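Local coordinates for protein CymD (Pseudomonas putida, PDB 6Z34) that forms an outer-membrane channel of the FadL family that probably takes up monoaromatic hydrocarbons by lateral diffusion, at residues Q28-T38 with R90-F101; T244-L255 with L267-M278. All blocks are in the same frame, centred on the assembly; numbering follows the deposited sequence.

Contact 1 (Q28-T38 with R90-F101); sequences QGMMLNPATLT and RGERYALGVGAF
M31 lays its CG over one face of the F101 ring, 3.5 Å from the ring centroid and 14° off the normal. This is a CH-pi contact. A bend at chi2 (-65°) then carries M31 SD obliquely off the ring in a Met-aromatic contact. M30 meets the same ring at its edge, with CE 3.8 Å from F101 CZ and in the ring plane. Its chain runs straight through chi2 and bends at chi3 (-50°), which brings CE to that edge. M30 SD lies on the strand backbone, 3.4 Å from V98 N. G97 leaves room for this sulfur: a CB there would clash with it. With an alanine at F101, M31 CG and M30 CE would probably lose their shared ring, and a gap is likely to open between strand and loop. L37 and A95 continue the apolar seam, CB to CB at 3.8 Å.

Toward the G91-Y94 turn the contact thins. T38 O sits over one face of the R90 guanidinium, 3.3 Å from NH1 but not bonded to it. R90 NE instead bonds M40 O, just beyond 28-38. T38 CG2 comes only to 4.3 Å from R93 O. No hydrogen bond joins 28-38 to 90-101 directly. The direct contact of this loop, probably part of the plug inside the barrel, with the wall therefore rests on apolar and sulfur-aromatic packing.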
loop_
_atom_site.group_PDB
_atom_site.type_symbol
_atom_site.label_atom_id
_atom_site.label_comp_id
_atom_site.label_asym_id
_atom_site.label_seq_id
_atom_site.Cartn_x
_atom_site.Cartn_y
_atom_site.Cartn_z
ATOM N N GLN A 28 10.294 9.111 5.586
ATOM C CA GLN A 28 9.215 8.533 4.792
ATOM C C GLN A 28 8.941 9.308 3.510
ATOM O O GLN A 28 8.248 8.779 2.631
ATOM C CB GLN A 28 7.953 8.436 5.642
ATOM C CG GLN A 28 8.091 7.419 6.764
ATOM C CD GLN A 28 8.726 8.004 8.003
ATOM O OE1 GLN A 28 9.347 9.078 7.955
ATOM N NE2 GLN A 28 8.585 7.308 9.122
ATOM N N GLY A 29 9.499 10.522 3.357
ATOM C CA GLY A 29 9.358 11.236 2.100
ATOM C C GLY A 29 9.833 10.423 0.911
ATOM O O GLY A 29 9.336 10.594 -0.203
ATOM N N MET A 30 10.803 9.536 1.127
ATOM C CA MET A 30 11.208 8.518 0.161
ATOM C C MET A 30 10.014 7.865 -0.537
ATOM O O MET A 30 10.081 7.505 -1.723
ATOM C CB MET A 30 12.026 7.425 0.876
ATOM C CG MET A 30 13.507 7.609 0.792
ATOM S SD MET A 30 14.526 6.347 1.582
ATOM C CE MET A 30 13.802 6.213 3.198
ATOM N N MET A 31 8.926 7.670 0.204
ATOM C CA MET A 31 7.769 6.953 -0.309
ATOM C C MET A 31 6.595 7.871 -0.581
ATOM O O MET A 31 5.506 7.380 -0.867
ATOM C CB MET A 31 7.337 5.856 0.663
ATOM C CG MET A 31 8.329 4.706 0.791
ATOM S SD MET A 31 8.543 3.751 -0.734
ATOM C CE MET A 31 6.859 3.514 -1.223
ATOM N N LEU A 32 6.774 9.188 -0.469
ATOM C CA LEU A 32 5.685 10.099 -0.804
ATOM C C LEU A 32 6.210 11.101 -1.815
ATOM O O LEU A 32 6.187 10.845 -3.030
ATOM C CB LEU A 32 5.123 10.798 0.433
ATOM C CG LEU A 32 3.652 11.195 0.227
ATOM C CD1 LEU A 32 2.884 11.074 1.533
ATOM C CD2 LEU A 32 3.473 12.584 -0.378
ATOM N N ASN A 33 6.719 12.228 -1.332
ATOM C CA ASN A 33 7.401 13.173 -2.211
ATOM C C ASN A 33 8.847 13.247 -1.751
ATOM O O ASN A 33 9.159 13.908 -0.741
ATOM C CB ASN A 33 6.735 14.549 -2.217
ATOM C CG ASN A 33 7.424 15.536 -3.181
ATOM O OD1 ASN A 33 8.329 15.162 -3.957
ATOM N ND2 ASN A 33 6.995 16.799 -3.138
ATOM N N PRO A 34 9.757 12.560 -2.436
ATOM C CA PRO A 34 11.163 12.579 -2.015
ATOM C C PRO A 34 11.794 13.963 -2.053
ATOM O O PRO A 34 12.830 14.162 -1.408
ATOM C CB PRO A 34 11.843 11.614 -3.000
ATOM C CG PRO A 34 10.830 11.325 -4.067
ATOM C CD PRO A 34 9.490 11.571 -3.494
ATOM N N ALA A 35 11.200 14.940 -2.747
ATOM C CA ALA A 35 11.752 16.292 -2.694
ATOM C C ALA A 35 11.740 16.835 -1.273
ATOM O O ALA A 35 12.568 17.692 -0.937
ATOM C CB ALA A 35 10.985 17.237 -3.624
ATOM N N THR A 36 10.849 16.320 -0.405
ATOM C CA THR A 36 10.785 16.869 0.952
ATOM C C THR A 36 11.985 16.471 1.802
ATOM O O THR A 36 12.172 17.042 2.881
ATOM C CB THR A 36 9.507 16.450 1.682
ATOM O OG1 THR A 36 9.421 15.026 1.739
ATOM C CG2 THR A 36 8.231 17.076 1.003
ATOM N N LEU A 37 12.787 15.500 1.351
ATOM C CA LEU A 37 13.965 15.099 2.106
ATOM C C LEU A 37 14.986 16.216 2.236
ATOM O O LEU A 37 15.755 16.211 3.199
ATOM C CB LEU A 37 14.618 13.892 1.451
ATOM C CG LEU A 37 13.714 12.676 1.355
ATOM C CD1 LEU A 37 14.371 11.649 0.454
ATOM C CD2 LEU A 37 13.442 12.150 2.763
ATOM N N THR A 38 15.006 17.185 1.313
ATOM C CA THR A 38 15.892 18.335 1.506
ATOM C C THR A 38 15.515 19.170 2.728
ATOM O O THR A 38 16.335 19.983 3.164
ATOM C CB THR A 38 15.944 19.230 0.250
ATOM O OG1 THR A 38 14.647 19.768 -0.057
ATOM C CG2 THR A 38 16.457 18.445 -0.926
ATOM N N ARG A 90 22.040 13.271 4.550
ATOM C CA ARG A 90 21.771 14.659 4.165
ATOM C C ARG A 90 23.062 15.452 4.269
ATOM O O ARG A 90 23.585 15.633 5.370
ATOM C CB ARG A 90 20.705 15.292 5.063
ATOM C CG ARG A 90 19.327 15.407 4.438
ATOM C CD ARG A 90 19.239 16.633 3.545
ATOM N NE ARG A 90 19.140 17.872 4.293
ATOM C CZ ARG A 90 19.434 19.064 3.779
ATOM N NH1 ARG A 90 19.318 20.162 4.517
ATOM N NH2 ARG A 90 19.837 19.143 2.516
ATOM N N GLY A 91 23.560 15.949 3.147
ATOM C CA GLY A 91 24.691 16.864 3.167
ATOM C C GLY A 91 24.624 17.891 2.055
ATOM O O GLY A 91 24.307 17.577 0.905
ATOM N N GLU A 92 24.976 19.128 2.403
ATOM C CA GLU A 92 24.983 20.232 1.449
ATOM C C GLU A 92 23.609 20.290 0.795
ATOM O O GLU A 92 22.604 20.431 1.502
ATOM C CB GLU A 92 26.117 20.062 0.426
ATOM C CG GLU A 92 26.273 21.183 -0.643
ATOM C CD GLU A 92 26.032 20.677 -2.066
ATOM O OE1 GLU A 92 26.383 21.384 -3.038
ATOM O OE2 GLU A 92 25.506 19.557 -2.210
ATOM N N ARG A 93 23.543 20.133 -0.532
ATOM C CA ARG A 93 22.305 20.251 -1.306
ATOM C C ARG A 93 21.634 18.920 -1.582
ATOM O O ARG A 93 20.564 18.908 -2.190
ATOM C CB ARG A 93 22.579 20.928 -2.652
ATOM C CG ARG A 93 23.000 22.390 -2.560
ATOM C CD ARG A 93 23.629 22.855 -3.879
ATOM N NE ARG A 93 22.777 23.760 -4.638
ATOM C CZ ARG A 93 22.923 25.073 -4.675
ATOM N NH1 ARG A 93 23.882 25.655 -3.989
ATOM N NH2 ARG A 93 22.096 25.809 -5.397
ATOM N N TYR A 94 22.245 17.803 -1.197
ATOM C CA TYR A 94 21.755 16.494 -1.590
ATOM C C TYR A 94 21.191 15.760 -0.387
ATOM O O TYR A 94 21.604 15.987 0.758
ATOM C CB TYR A 94 22.854 15.626 -2.213
ATOM C CG TYR A 94 23.321 16.074 -3.583
ATOM C CD1 TYR A 94 24.261 17.092 -3.726
ATOM C CD2 TYR A 94 22.844 15.457 -4.731
ATOM C CE1 TYR A 94 24.694 17.491 -4.991
ATOM C CE2 TYR A 94 23.261 15.846 -5.988
ATOM C CZ TYR A 94 24.177 16.859 -6.121
ATOM O OH TYR A 94 24.594 17.215 -7.387
ATOM N N ALA A 95 20.227 14.886 -0.676
ATOM C CA ALA A 95 19.778 13.851 0.232
ATOM C C ALA A 95 19.843 12.537 -0.518
ATOM O O ALA A 95 19.501 12.485 -1.701
ATOM C CB ALA A 95 18.361 14.092 0.715
ATOM N N LEU A 96 20.329 11.488 0.163
ATOM C CA LEU A 96 20.380 10.128 -0.358
ATOM C C LEU A 96 19.692 9.221 0.640
ATOM O O LEU A 96 19.907 9.342 1.852
ATOM C CB LEU A 96 21.795 9.623 -0.565
ATOM C CG LEU A 96 22.683 10.507 -1.437
ATOM C CD1 LEU A 96 24.139 10.040 -1.309
ATOM C CD2 LEU A 96 22.216 10.477 -2.873
ATOM N N GLY A 97 18.872 8.316 0.136
ATOM C CA GLY A 97 18.062 7.490 1.003
ATOM C C GLY A 97 17.889 6.101 0.443
ATOM O O GLY A 97 17.914 5.880 -0.771
ATOM N N VAL A 98 17.692 5.164 1.356
ATOM C CA VAL A 98 17.231 3.830 1.017
ATOM C C VAL A 98 16.381 3.360 2.186
ATOM O O VAL A 98 16.543 3.827 3.316
ATOM C CB VAL A 98 18.419 2.875 0.730
ATOM C CG1 VAL A 98 19.262 2.719 1.964
ATOM C CG2 VAL A 98 17.916 1.495 0.233
ATOM N N GLY A 99 15.466 2.439 1.920
ATOM C CA GLY A 99 14.683 1.886 3.005
ATOM C C GLY A 99 13.916 0.650 2.586
ATOM O O GLY A 99 14.072 0.133 1.476
ATOM N N ALA A 100 13.099 0.169 3.509
ATOM C CA ALA A 100 12.235 -0.979 3.254
ATOM C C ALA A 100 10.911 -0.680 3.923
ATOM O O ALA A 100 10.861 -0.532 5.151
ATOM C CB ALA A 100 12.834 -2.277 3.779
ATOM N N PHE A 101 9.861 -0.575 3.107
ATOM C CA PHE A 101 8.533 -0.179 3.541
ATOM C C PHE A 101 7.570 -1.301 3.176
ATOM O O PHE A 101 7.428 -1.647 1.998
ATOM C CB PHE A 101 8.110 1.135 2.880
ATOM C CG PHE A 101 8.941 2.306 3.284
ATOM C CD1 PHE A 101 10.164 2.553 2.681
ATOM C CD2 PHE A 101 8.507 3.167 4.282
ATOM C CE1 PHE A 101 10.939 3.645 3.070
ATOM C CE2 PHE A 101 9.286 4.267 4.667
ATOM C CZ PHE A 101 10.500 4.488 4.064
#

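Contact 2 (T244-L255 with L267-M278); sequences THVGDLSGNADL and LSGELKLHNFEM
L249 and L273 face each other as an antiparallel hydrogen-bonded pair. L273 N reaches L249 O at 2.6 Å, in the carbonyl plane, while the return bond from L249 N is weak. Their side chains lie on the same face, with CB atoms 4.1 Å apart. L249 also sends CD1 to within 4.4 Å of F276 CB, obliquely to that ring.

L271 is the second main residue. Its N bonds G251 O at 2.8 Å and almost straight (172°), although it comes from above the carbonyl plane. CG stands opposite the backbone N (chi1 -174°). From there CD2 lies 3.9 Å from A253 CB, which also meets L271 CB at 3.6 Å.

T244 closes the far end. It lies alongside M278, pointing the same way, with T244 CB 3.6 Å from M278 CG. Its hydroxyl OG1 bonds R138 NH2. Between T244 and L249 the regular pairing lapses, and G247 takes a positive phi.

K272 lies on the face opposite L249 and L271. D248 comes toward it from the adjoining loop, but its OD1 stays 4.4 Å from K272 NZ, beyond a salt bridge. H274 turns ND1 to E313.

The two segments belong to the beta hairpin of strands 234-259 and 265-273. Strand 198-229 borders 244-255, where its V215 and S217 touch L249. Strand 313-318 borders 267-273, where V314 and F316 touch L271. T162 of strand 151-171 also packs on L249 and V246.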
loop_
_atom_site.group_PDB
_atom_site.type_symbol
_atom_site.label_atom_id
_atom_site.label_comp_id
_atom_site.label_asym_id
_atom_site.label_seq_id
_atom_site.Cartn_x
_atom_site.Cartn_y
_atom_site.Cartn_z
ATOM N N THR A 244 3.461 0.659 -10.865
ATOM C CA THR A 244 4.394 -0.376 -10.438
ATOM C C THR A 244 4.193 -1.605 -11.312
ATOM O O THR A 244 3.106 -2.188 -11.317
ATOM C CB THR A 244 4.183 -0.725 -8.962
ATOM O OG1 THR A 244 4.214 0.472 -8.157
ATOM C CG2 THR A 244 5.256 -1.684 -8.488
ATOM N N HIS A 245 5.217 -1.998 -12.064
ATOM C CA HIS A 245 5.106 -3.219 -12.848
ATOM C C HIS A 245 5.580 -4.398 -12.007
ATOM O O HIS A 245 6.781 -4.657 -11.908
ATOM C CB HIS A 245 5.879 -3.143 -14.154
ATOM C CG HIS A 245 5.444 -4.193 -15.130
ATOM N ND1 HIS A 245 4.292 -4.933 -14.944
ATOM C CD2 HIS A 245 5.992 -4.638 -16.284
ATOM C CE1 HIS A 245 4.148 -5.781 -15.944
ATOM N NE2 HIS A 245 5.165 -5.623 -16.772
ATOM N N VAL A 246 4.630 -5.148 -11.433
ATOM C CA VAL A 246 5.036 -6.240 -10.545
ATOM C C VAL A 246 5.423 -7.502 -11.311
ATOM O O VAL A 246 6.228 -8.294 -10.809
ATOM C CB VAL A 246 3.963 -6.599 -9.497
ATOM C CG1 VAL A 246 3.341 -5.346 -8.879
ATOM C CG2 VAL A 246 2.946 -7.495 -10.070
ATOM N N GLY A 247 4.907 -7.714 -12.510
ATOM C CA GLY A 247 5.256 -8.915 -13.254
ATOM C C GLY A 247 4.622 -10.189 -12.693
ATOM O O GLY A 247 3.941 -10.197 -11.669
ATOM N N ASP A 248 4.885 -11.295 -13.395
ATOM C CA ASP A 248 4.161 -12.546 -13.169
ATOM C C ASP A 248 4.423 -13.108 -11.770
ATOM O O ASP A 248 5.551 -13.492 -11.448
ATOM C CB ASP A 248 4.555 -13.579 -14.223
ATOM C CG ASP A 248 4.223 -13.139 -15.631
ATOM O OD1 ASP A 248 3.283 -12.337 -15.809
ATOM O OD2 ASP A 248 4.908 -13.610 -16.564
ATOM N N LEU A 249 3.372 -13.200 -10.959
ATOM C CA LEU A 249 3.446 -13.828 -9.642
ATOM C C LEU A 249 3.274 -15.342 -9.778
ATOM O O LEU A 249 2.253 -15.812 -10.296
ATOM C CB LEU A 249 2.387 -13.245 -8.704
ATOM C CG LEU A 249 2.519 -11.740 -8.405
ATOM C CD1 LEU A 249 1.820 -10.887 -9.446
ATOM C CD2 LEU A 249 2.010 -11.397 -7.016
ATOM N N SER A 250 4.265 -16.105 -9.308
ATOM C CA SER A 250 4.236 -17.557 -9.415
ATOM C C SER A 250 4.428 -18.193 -8.044
ATOM O O SER A 250 4.934 -17.571 -7.105
ATOM C CB SER A 250 5.296 -18.087 -10.391
ATOM O OG SER A 250 6.563 -17.525 -10.134
ATOM N N GLY A 251 4.002 -19.449 -7.942
ATOM C CA GLY A 251 4.019 -20.170 -6.680
ATOM C C GLY A 251 3.151 -21.422 -6.767
ATOM O O GLY A 251 2.942 -21.973 -7.844
ATOM N N ASN A 252 2.654 -21.845 -5.605
ATOM C CA ASN A 252 1.929 -23.099 -5.455
ATOM C C ASN A 252 0.525 -22.843 -4.936
ATOM O O ASN A 252 0.271 -21.863 -4.231
ATOM C CB ASN A 252 2.641 -24.053 -4.493
ATOM C CG ASN A 252 4.023 -24.394 -4.953
ATOM O OD1 ASN A 252 4.280 -24.482 -6.154
ATOM N ND2 ASN A 252 4.933 -24.574 -4.007
ATOM N N ALA A 253 -0.376 -23.755 -5.283
ATOM C CA ALA A 253 -1.780 -23.642 -4.927
ATOM C C ALA A 253 -2.398 -25.025 -4.955
ATOM O O ALA A 253 -1.897 -25.937 -5.616
ATOM C CB ALA A 253 -2.542 -22.713 -5.876
ATOM N N ASP A 254 -3.495 -25.163 -4.222
ATOM C CA ASP A 254 -4.325 -26.359 -4.253
ATOM C C ASP A 254 -5.683 -25.989 -4.824
ATOM O O ASP A 254 -6.248 -24.953 -4.465
ATOM C CB ASP A 254 -4.495 -26.967 -2.856
ATOM C CG ASP A 254 -3.206 -27.528 -2.302
ATOM O OD1 ASP A 254 -2.511 -28.262 -3.040
ATOM O OD2 ASP A 254 -2.884 -27.222 -1.133
ATOM N N LEU A 255 -6.194 -26.832 -5.710
ATOM C CA LEU A 255 -7.561 -26.748 -6.201
ATOM C C LEU A 255 -8.301 -27.960 -5.665
ATOM O O LEU A 255 -8.020 -29.087 -6.080
ATOM C CB LEU A 255 -7.599 -26.728 -7.724
ATOM C CG LEU A 255 -9.004 -26.539 -8.283
ATOM C CD1 LEU A 255 -9.585 -25.249 -7.734
ATOM C CD2 LEU A 255 -8.976 -26.537 -9.796
ATOM N N LEU A 267 -6.205 -31.191 -5.594
ATOM C CA LEU A 267 -5.140 -31.327 -6.580
ATOM C C LEU A 267 -4.094 -30.242 -6.333
ATOM O O LEU A 267 -4.435 -29.067 -6.173
ATOM C CB LEU A 267 -5.689 -31.230 -8.006
ATOM C CG LEU A 267 -6.754 -32.249 -8.391
ATOM C CD1 LEU A 267 -6.467 -33.613 -7.775
ATOM C CD2 LEU A 267 -8.131 -31.748 -7.994
ATOM N N SER A 268 -2.829 -30.633 -6.305
ATOM C CA SER A 268 -1.732 -29.721 -6.044
ATOM C C SER A 268 -1.032 -29.343 -7.346
ATOM O O SER A 268 -1.069 -30.083 -8.331
ATOM C CB SER A 268 -0.745 -30.355 -5.062
ATOM O OG SER A 268 0.303 -31.014 -5.745
ATOM N N GLY A 269 -0.409 -28.171 -7.356
ATOM C CA GLY A 269 0.291 -27.746 -8.548
ATOM C C GLY A 269 0.766 -26.315 -8.434
ATOM O O GLY A 269 0.769 -25.715 -7.355
ATOM N N GLU A 270 1.175 -25.789 -9.581
ATOM C CA GLU A 270 1.716 -24.447 -9.685
ATOM C C GLU A 270 0.610 -23.460 -10.037
ATOM O O GLU A 270 -0.328 -23.775 -10.774
ATOM C CB GLU A 270 2.832 -24.404 -10.733
ATOM C CG GLU A 270 2.347 -24.340 -12.186
ATOM C CD GLU A 270 3.260 -23.510 -13.089
ATOM O OE1 GLU A 270 4.400 -23.954 -13.352
ATOM O OE2 GLU A 270 2.829 -22.424 -13.540
ATOM N N LEU A 271 0.722 -22.259 -9.486
ATOM C CA LEU A 271 -0.193 -21.165 -9.773
ATOM C C LEU A 271 0.596 -19.964 -10.273
ATOM O O LEU A 271 1.679 -19.658 -9.758
ATOM C CB LEU A 271 -1.006 -20.764 -8.535
ATOM C CG LEU A 271 -2.086 -19.711 -8.779
ATOM C CD1 LEU A 271 -3.253 -20.317 -9.563
ATOM C CD2 LEU A 271 -2.571 -19.099 -7.467
ATOM N N LYS A 272 0.041 -19.281 -11.266
ATOM C CA LYS A 272 0.638 -18.076 -11.812
ATOM C C LYS A 272 -0.440 -17.007 -11.914
ATOM O O LYS A 272 -1.510 -17.256 -12.479
ATOM C CB LYS A 272 1.269 -18.363 -13.178
ATOM C CG LYS A 272 1.641 -17.131 -13.959
ATOM C CD LYS A 272 1.651 -17.407 -15.454
ATOM C CE LYS A 272 1.767 -16.123 -16.249
ATOM N NZ LYS A 272 0.429 -15.546 -16.517
ATOM N N LEU A 273 -0.187 -15.837 -11.328
ATOM C CA LEU A 273 -1.012 -14.664 -11.588
ATOM C C LEU A 273 -0.298 -13.806 -12.621
ATOM O O LEU A 273 0.934 -13.726 -12.628
ATOM C CB LEU A 273 -1.275 -13.844 -10.327
ATOM C CG LEU A 273 -2.163 -14.513 -9.290
ATOM C CD1 LEU A 273 -2.827 -13.459 -8.439
ATOM C CD2 LEU A 273 -3.188 -15.420 -9.962
ATOM N N HIS A 274 -1.064 -13.168 -13.503
ATOM C CA HIS A 274 -0.421 -12.585 -14.670
ATOM C C HIS A 274 -0.221 -11.077 -14.555
ATOM O O HIS A 274 0.865 -10.609 -14.190
ATOM C CB HIS A 274 -1.225 -12.906 -15.926
ATOM C CG HIS A 274 -0.478 -12.659 -17.199
ATOM N ND1 HIS A 274 -0.789 -13.298 -18.380
ATOM C CD2 HIS A 274 0.569 -11.845 -17.477
ATOM C CE1 HIS A 274 0.033 -12.886 -19.330
ATOM N NE2 HIS A 274 0.862 -12.000 -18.809
ATOM N N ASN A 275 -1.255 -10.314 -14.912
ATOM C CA ASN A 275 -1.133 -8.879 -15.165
ATOM C C ASN A 275 -1.514 -8.087 -13.924
ATOM O O ASN A 275 -2.688 -7.789 -13.687
ATOM C CB ASN A 275 -1.978 -8.455 -16.361
ATOM C CG ASN A 275 -1.520 -9.095 -17.664
ATOM O OD1 ASN A 275 -0.344 -9.002 -18.030
ATOM N ND2 ASN A 275 -2.444 -9.722 -18.379
ATOM N N PHE A 276 -0.510 -7.750 -13.134
ATOM C CA PHE A 276 -0.624 -6.708 -12.138
ATOM C C PHE A 276 0.149 -5.489 -12.606
ATOM O O PHE A 276 1.162 -5.585 -13.307
ATOM C CB PHE A 276 -0.093 -7.157 -10.787
ATOM C CG PHE A 276 -1.144 -7.627 -9.857
ATOM C CD1 PHE A 276 -1.201 -7.145 -8.561
ATOM C CD2 PHE A 276 -2.069 -8.567 -10.269
ATOM C CE1 PHE A 276 -2.181 -7.587 -7.682
ATOM C CE2 PHE A 276 -3.048 -9.018 -9.406
ATOM C CZ PHE A 276 -3.109 -8.528 -8.106
ATOM N N GLU A 277 -0.360 -4.338 -12.219
ATOM C CA GLU A 277 0.299 -3.074 -12.471
ATOM C C GLU A 277 -0.360 -2.115 -11.507
ATOM O O GLU A 277 -1.414 -1.556 -11.824
ATOM C CB GLU A 277 0.143 -2.631 -13.931
ATOM C CG GLU A 277 0.793 -1.283 -14.266
ATOM C CD GLU A 277 0.849 -1.011 -15.763
ATOM O OE1 GLU A 277 -0.187 -1.209 -16.433
ATOM O OE2 GLU A 277 1.916 -0.589 -16.268
ATOM N N MET A 278 0.197 -1.984 -10.310
ATOM C CA MET A 278 -0.335 -1.000 -9.388
ATOM C C MET A 278 -0.420 0.345 -10.099
ATOM O O MET A 278 0.412 0.641 -10.967
ATOM C CB MET A 278 0.520 -0.908 -8.131
ATOM C CG MET A 278 1.096 -2.237 -7.752
ATOM S SD MET A 278 1.574 -2.220 -6.035
ATOM C CE MET A 278 0.043 -2.605 -5.199
#

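Contact 1 comes first along the chain and is complete before contact 2 begins. Their centres lie 33 Å apart, and their nearest atoms about 8 Å apart without touching. Both reach the same connected set of antiparallel strands. R138 of strand 131-146 bridges the gap, since M31 of contact 1 packs on it and T244 of contact 2 bonds it. Contact 1 joins an N-terminal loop to the inside of the barrel wall. Contact 2 pairs neighbouring strands within the wall itself. In FadL relatives the N-terminal region plugs a barrel with a lateral opening, consistent with plug-to-wall packing in contact 1 and strand pairing within the wall in contact 2.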